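Long-range contact in uncharacterized protein AF0587 (Archaeoglobus fulgidus DSM 4304, PDB 2Q07), which is of unknown function, but as the C-terminal, PUA-bearing part of an archaeosine synthase type 1 family protein probably binds RNA in tRNA modification: residues S67-L78 against L168-Q180. Sequence-based numbering, arbitrary orientation.
Sequences SPLVVPREFELL and LYRRILEHMLSYQ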
ATOM      1  N   SER A  67     -14.455   5.134   4.662  1.00 28.96           N
ATOM      2  CA  SER A  67     -15.595   4.313   4.272  1.00 29.59           C
ATOM      3  C   SER A  67     -15.688   4.223   2.751  1.00 30.04           C
ATOM      4  O   SER A  67     -15.738   5.241   2.061  1.00 29.33           O
ATOM      5  CB  SER A  67     -16.895   4.892   4.830  1.00 32.25           C
ATOM      6  OG  SER A  67     -17.998   4.070   4.474  1.00 32.13           O
ATOM      7  N   PRO A  68     -15.729   2.996   2.210  1.00 29.43           N
ATOM      8  CA  PRO A  68     -15.704   1.723   2.937  1.00 29.73           C
ATOM      9  C   PRO A  68     -14.301   1.265   3.323  1.00 29.63           C
ATOM     10  O   PRO A  68     -14.141   0.267   4.025  1.00 29.34           O
ATOM     11  CB  PRO A  68     -16.330   0.735   1.947  1.00 31.10           C
ATOM     12  CG  PRO A  68     -16.708   1.571   0.718  1.00 32.35           C
ATOM     13  CD  PRO A  68     -15.810   2.755   0.765  1.00 29.85           C
ATOM     14  N   LEU A  69     -13.291   2.001   2.880  1.00 27.77           N
ATOM     15  CA  LEU A  69     -11.918   1.606   3.137  1.00 27.77           C
ATOM     16  C   LEU A  69     -11.260   1.954   4.465  1.00 27.04           C
ATOM     17  O   LEU A  69     -11.371   3.065   4.979  1.00 29.57           O
ATOM     18  CB  LEU A  69     -11.012   2.106   2.005  1.00 28.44           C
ATOM     19  CG  LEU A  69     -11.185   1.456   0.629  1.00 28.16           C
ATOM     20  CD1 LEU A  69     -10.233   2.113  -0.354  1.00 32.11           C
ATOM     21  CD2 LEU A  69     -10.907  -0.047   0.712  1.00 29.73           C
ATOM     22  N   VAL A  70     -10.578   0.953   5.001  1.00 24.78           N
ATOM     23  CA  VAL A  70      -9.792   1.059   6.212  1.00 21.42           C
ATOM     24  C   VAL A  70      -8.403   0.975   5.590  1.00 20.01           C
ATOM     25  O   VAL A  70      -8.113   0.015   4.874  1.00 21.50           O
ATOM     26  CB  VAL A  70     -10.000  -0.150   7.121  1.00 24.18           C
ATOM     27  CG1 VAL A  70      -9.008  -0.089   8.270  1.00 22.84           C
ATOM     28  CG2 VAL A  70     -11.445  -0.181   7.630  1.00 23.53           C
ATOM     29  N   VAL A  71      -7.545   1.951   5.863  1.00 16.54           N
ATOM     30  CA  VAL A  71      -6.233   1.980   5.227  1.00 18.07           C
ATOM     31  C   VAL A  71      -4.974   2.148   6.070  1.00 16.50           C
ATOM     32  O   VAL A  71      -4.750   3.202   6.650  1.00 16.03           O
ATOM     33  CB  VAL A  71      -6.188   3.110   4.165  1.00 19.28           C
ATOM     34  CG1 VAL A  71      -4.871   3.065   3.402  1.00 22.40           C
ATOM     35  CG2 VAL A  71      -7.370   2.979   3.215  1.00 21.71           C
ATOM     36  N   PRO A  72      -4.142   1.101   6.155  1.00 16.14           N
ATOM     37  CA  PRO A  72      -2.918   1.255   6.933  1.00 15.76           C
ATOM     38  C   PRO A  72      -2.115   2.305   6.156  1.00 16.63           C
ATOM     39  O   PRO A  72      -2.114   2.305   4.919  1.00 16.73           O
ATOM     40  CB  PRO A  72      -2.281  -0.134   6.852  1.00 13.98           C
ATOM     41  CG  PRO A  72      -3.491  -1.039   6.827  1.00 16.01           C
ATOM     42  CD  PRO A  72      -4.405  -0.322   5.858  1.00 14.20           C
ATOM     43  N   ARG A  73      -1.453   3.196   6.867  1.00 13.61           N
ATOM     44  CA  ARG A  73      -0.674   4.242   6.219  1.00 17.10           C
ATOM     45  C   ARG A  73       0.253   3.723   5.110  1.00 17.31           C
ATOM     46  O   ARG A  73       0.499   4.417   4.123  1.00 15.13           O
ATOM     47  CB  ARG A  73       0.144   4.992   7.266  1.00 17.66           C
ATOM     48  CG  ARG A  73       1.149   5.983   6.686  1.00 19.57           C
ATOM     49  CD  ARG A  73       0.931   7.364   7.259  1.00 21.86           C
ATOM     50  NE  ARG A  73      -0.181   8.041   6.609  1.00 25.64           N
ATOM     51  CZ  ARG A  73      -0.933   8.979   7.174  1.00 21.64           C
ATOM     52  NH1 ARG A  73      -0.714   9.369   8.424  1.00 23.13           N
ATOM     53  NH2 ARG A  73      -1.902   9.538   6.468  1.00 24.13           N
ATOM     54  N   GLU A  74       0.741   2.496   5.268  1.00 16.09           N
ATOM     55  CA  GLU A  74       1.660   1.892   4.297  1.00 14.79           C
ATOM     56  C   GLU A  74       1.066   1.616   2.922  1.00 15.92           C
ATOM     57  O   GLU A  74       1.801   1.421   1.957  1.00 15.26           O
ATOM     58  CB  GLU A  74       2.231   0.587   4.853  1.00 14.85           C
ATOM     59  CG  GLU A  74       3.128   0.751   6.080  1.00 18.38           C
ATOM     60  CD  GLU A  74       2.365   1.001   7.372  1.00 19.14           C
ATOM     61  OE1 GLU A  74       1.116   1.011   7.369  1.00 20.12           O
ATOM     62  OE2 GLU A  74       3.028   1.180   8.406  1.00 17.74           O
ATOM     63  N   PHE A  75      -0.258   1.591   2.829  1.00 14.59           N
ATOM     64  CA  PHE A  75      -0.910   1.326   1.557  1.00 16.16           C
ATOM     65  C   PHE A  75      -1.635   2.557   1.020  1.00 13.65           C
ATOM     66  O   PHE A  75      -2.354   2.465   0.032  1.00 16.09           O
ATOM     67  CB  PHE A  75      -1.923   0.181   1.707  1.00 15.04           C
ATOM     68  CG  PHE A  75      -1.342  -1.096   2.268  1.00 18.80           C
ATOM     69  CD1 PHE A  75      -1.666  -1.517   3.556  1.00 13.87           C
ATOM     70  CD2 PHE A  75      -0.483  -1.887   1.500  1.00 20.15           C
ATOM     71  CE1 PHE A  75      -1.148  -2.704   4.074  1.00 21.96           C
ATOM     72  CE2 PHE A  75       0.042  -3.081   2.006  1.00 22.27           C
ATOM     73  CZ  PHE A  75      -0.294  -3.492   3.300  1.00 21.26           C
ATOM     74  N   GLU A  76      -1.441   3.711   1.650  1.00 15.89           N
ATOM     75  CA  GLU A  76      -2.168   4.905   1.224  1.00 15.64           C
ATOM     76  C   GLU A  76      -1.823   5.455  -0.166  1.00 15.36           C
ATOM     77  O   GLU A  76      -2.429   6.417  -0.612  1.00 17.10           O
ATOM     78  CB  GLU A  76      -2.045   6.010   2.285  1.00 13.93           C
ATOM     79  CG  GLU A  76      -0.919   6.989   2.084  1.00 18.51           C
ATOM     80  CD  GLU A  76      -1.062   8.219   2.979  1.00 19.41           C
ATOM     81  OE1 GLU A  76      -0.451   9.254   2.649  1.00 18.16           O
ATOM     82  OE2 GLU A  76      -1.775   8.153   4.011  1.00 19.74           O
ATOM     83  N   LEU A  77      -0.875   4.830  -0.857  1.00 14.50           N
ATOM     84  CA  LEU A  77      -0.486   5.281  -2.196  1.00 15.08           C
ATOM     85  C   LEU A  77      -0.995   4.350  -3.299  1.00 14.18           C
ATOM     86  O   LEU A  77      -0.896   4.662  -4.484  1.00 15.24           O
ATOM     87  CB  LEU A  77       1.040   5.417  -2.283  1.00 16.64           C
ATOM     88  CG  LEU A  77       1.603   6.846  -2.185  1.00 20.07           C
ATOM     89  CD1 LEU A  77       0.765   7.703  -1.250  1.00 18.71           C
ATOM     90  CD2 LEU A  77       3.052   6.789  -1.724  1.00 13.67           C
ATOM     91  N   LEU A  78      -1.550   3.211  -2.901  1.00 14.03           N
ATOM     92  CA  LEU A  78      -2.073   2.234  -3.849  1.00 12.89           C
ATOM     93  C   LEU A  78      -3.480   2.610  -4.316  1.00 15.64           C
ATOM     94  O   LEU A  78      -4.148   3.431  -3.683  1.00 16.42           O
ATOM     95  CB  LEU A  78      -2.093   0.843  -3.207  1.00 14.44           C
ATOM     96  CG  LEU A  78      -0.718   0.239  -2.885  1.00 16.33           C
ATOM     97  CD1 LEU A  78      -0.872  -0.964  -1.980  1.00 14.29           C
ATOM     98  CD2 LEU A  78      -0.017  -0.155  -4.178  1.00 16.39           C
ATOM     99  N   LEU A 168       9.236   6.161   7.743  1.00 18.88           N
ATOM    100  CA  LEU A 168       7.939   5.775   7.199  1.00 17.98           C
ATOM    101  C   LEU A 168       7.942   5.564   5.681  1.00 17.19           C
ATOM    102  O   LEU A 168       7.261   4.674   5.178  1.00 17.93           O
ATOM    103  CB  LEU A 168       6.904   6.840   7.549  1.00 15.71           C
ATOM    104  CG  LEU A 168       5.472   6.612   7.051  1.00 13.69           C
ATOM    105  CD1 LEU A 168       4.875   5.373   7.696  1.00 12.65           C
ATOM    106  CD2 LEU A 168       4.639   7.827   7.382  1.00 14.92           C
ATOM    107  N   TYR A 169       8.703   6.389   4.966  1.00 15.10           N
ATOM    108  CA  TYR A 169       8.770   6.315   3.507  1.00 18.43           C
ATOM    109  C   TYR A 169       9.277   4.973   3.004  1.00 17.29           C
ATOM    110  O   TYR A 169       8.793   4.463   1.992  1.00 18.42           O
ATOM    111  CB  TYR A 169       9.649   7.442   2.947  1.00 20.54           C
ATOM    112  CG  TYR A 169       9.046   8.833   3.057  1.00 23.52           C
ATOM    113  CD1 TYR A 169       9.786   9.957   2.695  1.00 27.21           C
ATOM    114  CD2 TYR A 169       7.743   9.024   3.516  1.00 26.07           C
ATOM    115  CE1 TYR A 169       9.250  11.238   2.787  1.00 26.64           C
ATOM    116  CE2 TYR A 169       7.193  10.302   3.614  1.00 25.43           C
ATOM    117  CZ  TYR A 169       7.956  11.406   3.248  1.00 27.37           C
ATOM    118  OH  TYR A 169       7.438  12.678   3.350  1.00 25.17           O
ATOM    119  N   ARG A 170      10.255   4.409   3.700  1.00 17.06           N
ATOM    120  CA  ARG A 170      10.797   3.109   3.322  1.00 20.96           C
ATOM    121  C   ARG A 170       9.773   1.990   3.558  1.00 21.74           C
ATOM    122  O   ARG A 170       9.656   1.063   2.750  1.00 22.35           O
ATOM    123  CB  ARG A 170      12.085   2.835   4.107  1.00 21.48           C
ATOM    124  CG  ARG A 170      12.556   1.380   4.085  1.00 24.72           C
ATOM    125  CD  ARG A 170      13.998   1.291   4.555  1.00 25.78           C
ATOM    126  NE  ARG A 170      14.866   2.033   3.643  1.00 29.69           N
ATOM    127  CZ  ARG A 170      16.088   2.452   3.938  1.00 33.80           C
ATOM    128  NH1 ARG A 170      16.605   2.203   5.134  1.00 35.60           N
ATOM    129  NH2 ARG A 170      16.788   3.139   3.042  1.00 34.87           N
ATOM    130  N   ARG A 171       9.021   2.082   4.653  1.00 20.57           N
ATOM    131  CA  ARG A 171       8.008   1.072   4.960  1.00 20.54           C
ATOM    132  C   ARG A 171       6.916   1.078   3.886  1.00 19.22           C
ATOM    133  O   ARG A 171       6.416   0.025   3.478  1.00 17.14           O
ATOM    134  CB  ARG A 171       7.365   1.339   6.329  1.00 24.41           C
ATOM    135  CG  ARG A 171       7.851   0.429   7.447  1.00 30.86           C
ATOM    136  CD  ARG A 171       9.123   0.944   8.067  1.00 36.20           C
ATOM    137  NE  ARG A 171       9.642   0.031   9.081  1.00 41.78           N
ATOM    138  CZ  ARG A 171      10.488   0.388  10.044  1.00 43.37           C
ATOM    139  NH1 ARG A 171      10.904   1.646  10.127  1.00 45.54           N
ATOM    140  NH2 ARG A 171      10.930  -0.509  10.915  1.00 43.30           N
ATOM    141  N   ILE A 172       6.554   2.273   3.436  1.00 17.34           N
ATOM    142  CA  ILE A 172       5.529   2.445   2.404  1.00 16.28           C
ATOM    143  C   ILE A 172       5.955   1.774   1.098  1.00 16.67           C
ATOM    144  O   ILE A 172       5.188   1.031   0.501  1.00 16.64           O
ATOM    145  CB  ILE A 172       5.272   3.948   2.121  1.00 12.67           C
ATOM    146  CG1 ILE A 172       4.506   4.580   3.285  1.00 16.70           C
ATOM    147  CG2 ILE A 172       4.500   4.121   0.849  1.00 12.50           C
ATOM    148  CD1 ILE A 172       4.286   6.081   3.133  1.00 11.53           C
ATOM    149  N   LEU A 173       7.177   2.060   0.662  1.00 16.42           N
ATOM    150  CA  LEU A 173       7.699   1.498  -0.569  1.00 18.63           C
ATOM    151  C   LEU A 173       7.847  -0.012  -0.433  1.00 17.69           C
ATOM    152  O   LEU A 173       7.512  -0.755  -1.359  1.00 15.97           O
ATOM    153  CB  LEU A 173       9.046   2.147  -0.922  1.00 19.08           C
ATOM    154  CG  LEU A 173       9.026   3.603  -1.410  1.00 20.00           C
ATOM    155  CD1 LEU A 173      10.461   4.095  -1.604  1.00 22.94           C
ATOM    156  CD2 LEU A 173       8.253   3.711  -2.726  1.00 21.82           C
ATOM    157  N   GLU A 174       8.331  -0.472   0.720  1.00 16.61           N
ATOM    158  CA  GLU A 174       8.488  -1.906   0.941  1.00 16.42           C
ATOM    159  C   GLU A 174       7.129  -2.600   0.894  1.00 16.69           C
ATOM    160  O   GLU A 174       7.009  -3.695   0.345  1.00 14.02           O
ATOM    161  CB  GLU A 174       9.154  -2.196   2.293  1.00 18.69           C
ATOM    162  CG  GLU A 174      10.541  -1.594   2.431  1.00 23.39           C
ATOM    163  CD  GLU A 174      11.189  -1.897   3.769  1.00 26.73           C
ATOM    164  OE1 GLU A 174      10.488  -1.850   4.807  1.00 28.89           O
ATOM    165  OE2 GLU A 174      12.409  -2.172   3.784  1.00 27.14           O
ATOM    166  N   HIS A 175       6.110  -1.963   1.471  1.00 14.57           N
ATOM    167  CA  HIS A 175       4.770  -2.543   1.486  1.00 15.60           C
ATOM    168  C   HIS A 175       4.133  -2.585   0.109  1.00 15.61           C
ATOM    169  O   HIS A 175       3.336  -3.467  -0.172  1.00 18.11           O
ATOM    170  CB  HIS A 175       3.838  -1.792   2.451  1.00 15.46           C
ATOM    171  CG  HIS A 175       3.918  -2.276   3.866  1.00 14.61           C
ATOM    172  ND1 HIS A 175       5.026  -2.079   4.659  1.00 11.63           N
ATOM    173  CD2 HIS A 175       3.042  -2.988   4.616  1.00 13.54           C
ATOM    174  CE1 HIS A 175       4.834  -2.654   5.834  1.00 13.84           C
ATOM    175  NE2 HIS A 175       3.638  -3.214   5.833  1.00 14.24           N
HETATM  176  N   MSE A 176       4.468  -1.629  -0.752  1.00 18.59           N
HETATM  177  CA  MSE A 176       3.890  -1.623  -2.094  1.00 19.56           C
HETATM  178  C   MSE A 176       4.491  -2.744  -2.937  1.00 18.52           C
HETATM  179  O   MSE A 176       3.797  -3.365  -3.740  1.00 20.77           O
HETATM  180  CB  MSE A 176       4.110  -0.269  -2.758  1.00 21.53           C
HETATM  181  CG  MSE A 176       3.448   0.858  -1.988  1.00 26.59           C
HETATM  182 SE   MSE A 176       3.560   2.539  -2.883  1.00 32.33          SE
HETATM  183  CE  MSE A 176       5.176   3.228  -2.120  1.00 33.40           C
ATOM    184  N   LEU A 177       5.781  -2.993  -2.748  1.00 15.49           N
ATOM    185  CA  LEU A 177       6.480  -4.062  -3.455  1.00 17.96           C
ATOM    186  C   LEU A 177       5.875  -5.404  -3.028  1.00 18.70           C
ATOM    187  O   LEU A 177       5.601  -6.285  -3.851  1.00 19.20           O
ATOM    188  CB  LEU A 177       7.968  -4.022  -3.098  1.00 14.71           C
ATOM    189  CG  LEU A 177       8.828  -3.041  -3.888  1.00 16.61           C
ATOM    190  CD1 LEU A 177      10.275  -3.098  -3.390  1.00 16.71           C
ATOM    191  CD2 LEU A 177       8.759  -3.413  -5.377  1.00 14.57           C
ATOM    192  N   SER A 178       5.668  -5.541  -1.723  1.00 18.89           N
ATOM    193  CA  SER A 178       5.084  -6.742  -1.140  1.00 18.47           C
ATOM    194  C   SER A 178       3.685  -6.947  -1.718  1.00 18.61           C
ATOM    195  O   SER A 178       3.353  -8.019  -2.215  1.00 16.14           O
ATOM    196  CB  SER A 178       5.019  -6.583   0.382  1.00 17.53           C
ATOM    197  OG  SER A 178       4.588  -7.770   1.017  1.00 17.83           O
ATOM    198  N   TYR A 179       2.877  -5.892  -1.659  1.00 18.25           N
ATOM    199  CA  TYR A 179       1.516  -5.918  -2.178  1.00 17.44           C
ATOM    200  C   TYR A 179       1.474  -6.405  -3.641  1.00 17.60           C
ATOM    201  O   TYR A 179       0.824  -7.400  -3.971  1.00 15.23           O
ATOM    202  CB  TYR A 179       0.917  -4.505  -2.088  1.00 15.74           C
ATOM    203  CG  TYR A 179      -0.546  -4.412  -2.456  1.00 19.58           C
ATOM    204  CD1 TYR A 179      -1.536  -4.486  -1.477  1.00 21.69           C
ATOM    205  CD2 TYR A 179      -0.944  -4.276  -3.788  1.00 20.01           C
ATOM    206  CE1 TYR A 179      -2.881  -4.430  -1.807  1.00 21.13           C
ATOM    207  CE2 TYR A 179      -2.294  -4.219  -4.134  1.00 22.04           C
ATOM    208  CZ  TYR A 179      -3.255  -4.300  -3.135  1.00 22.85           C
ATOM    209  OH  TYR A 179      -4.586  -4.272  -3.457  1.00 24.64           O
ATOM    210  N   GLN A 180       2.186  -5.695  -4.505  1.00 17.84           N
ATOM    211  CA  GLN A 180       2.216  -5.996  -5.937  1.00 17.68           C
ATOM    212  C   GLN A 180       2.970  -7.232  -6.400  1.00 17.16           C
ATOM    213  O   GLN A 180       2.524  -7.911  -7.322  1.00 17.84           O
ATOM    214  CB  GLN A 180       2.767  -4.792  -6.695  1.00 16.17           C
ATOM    215  CG  GLN A 180       1.960  -3.530  -6.513  1.00 18.83           C
ATOM    216  CD  GLN A 180       2.658  -2.319  -7.086  1.00 16.55           C
ATOM    217  OE1 GLN A 180       3.053  -2.314  -8.249  1.00 23.13           O
ATOM    218  NE2 GLN A 180       2.804  -1.280  -6.276  1.00 18.02           N
TER
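Glu74, Phe75, Leu77 and Leu78 pack against helix 168-181 in a buried, mainly apolar contact, where the 3-10 segment and turn after edge strand 70-72 meet the first helix of the pre-PUA region. The backbones come close, Glu74 CA lying 4.3 Å from Ile172 CA, yet no hydrogen bond crosses. His175 is central, its flat ring offering a face to methylenes and a donor and an acceptor at the rim. Glu74 has the methylenes: chi1 of -66° sets CG anti to the carbonyl carbon and over the ring, 3.7 Å from its centroid, and the bend at chi2 then turns the carboxylate. The imidazole points its edge toward the face of Phe75 in an offset edge-to-face pair, planes at 76°. ND1, donating to Arg171 O at 2.8 Å, and NE2, accepting from Lys26 N, fix its rotation. Replacing His175 by an alanine would probably leave Lys26 N without its acceptor, take the side-chain donor from Arg171 O and open a gap between Glu74 and Phe75. Further along, branched Leu78 has a methyl, CD1, to set over one face of Tyr179, 3.6 Å from the ring centroid, a CH-pi contact, while Leu77 CB meets the selenium of Met176 (selenomethionine) at 3.9 Å. At the other end, Arg73 lays its methylenes on Leu168 and grips Glu76 OE2 side-on through NE and NH2; Glu62 and His49 also bind its guanidinium. The arrangement is an interdomain interface, joining the mixed-sheet DUF5591 domain, of the UDG-like clan, to the pre-PUA domain.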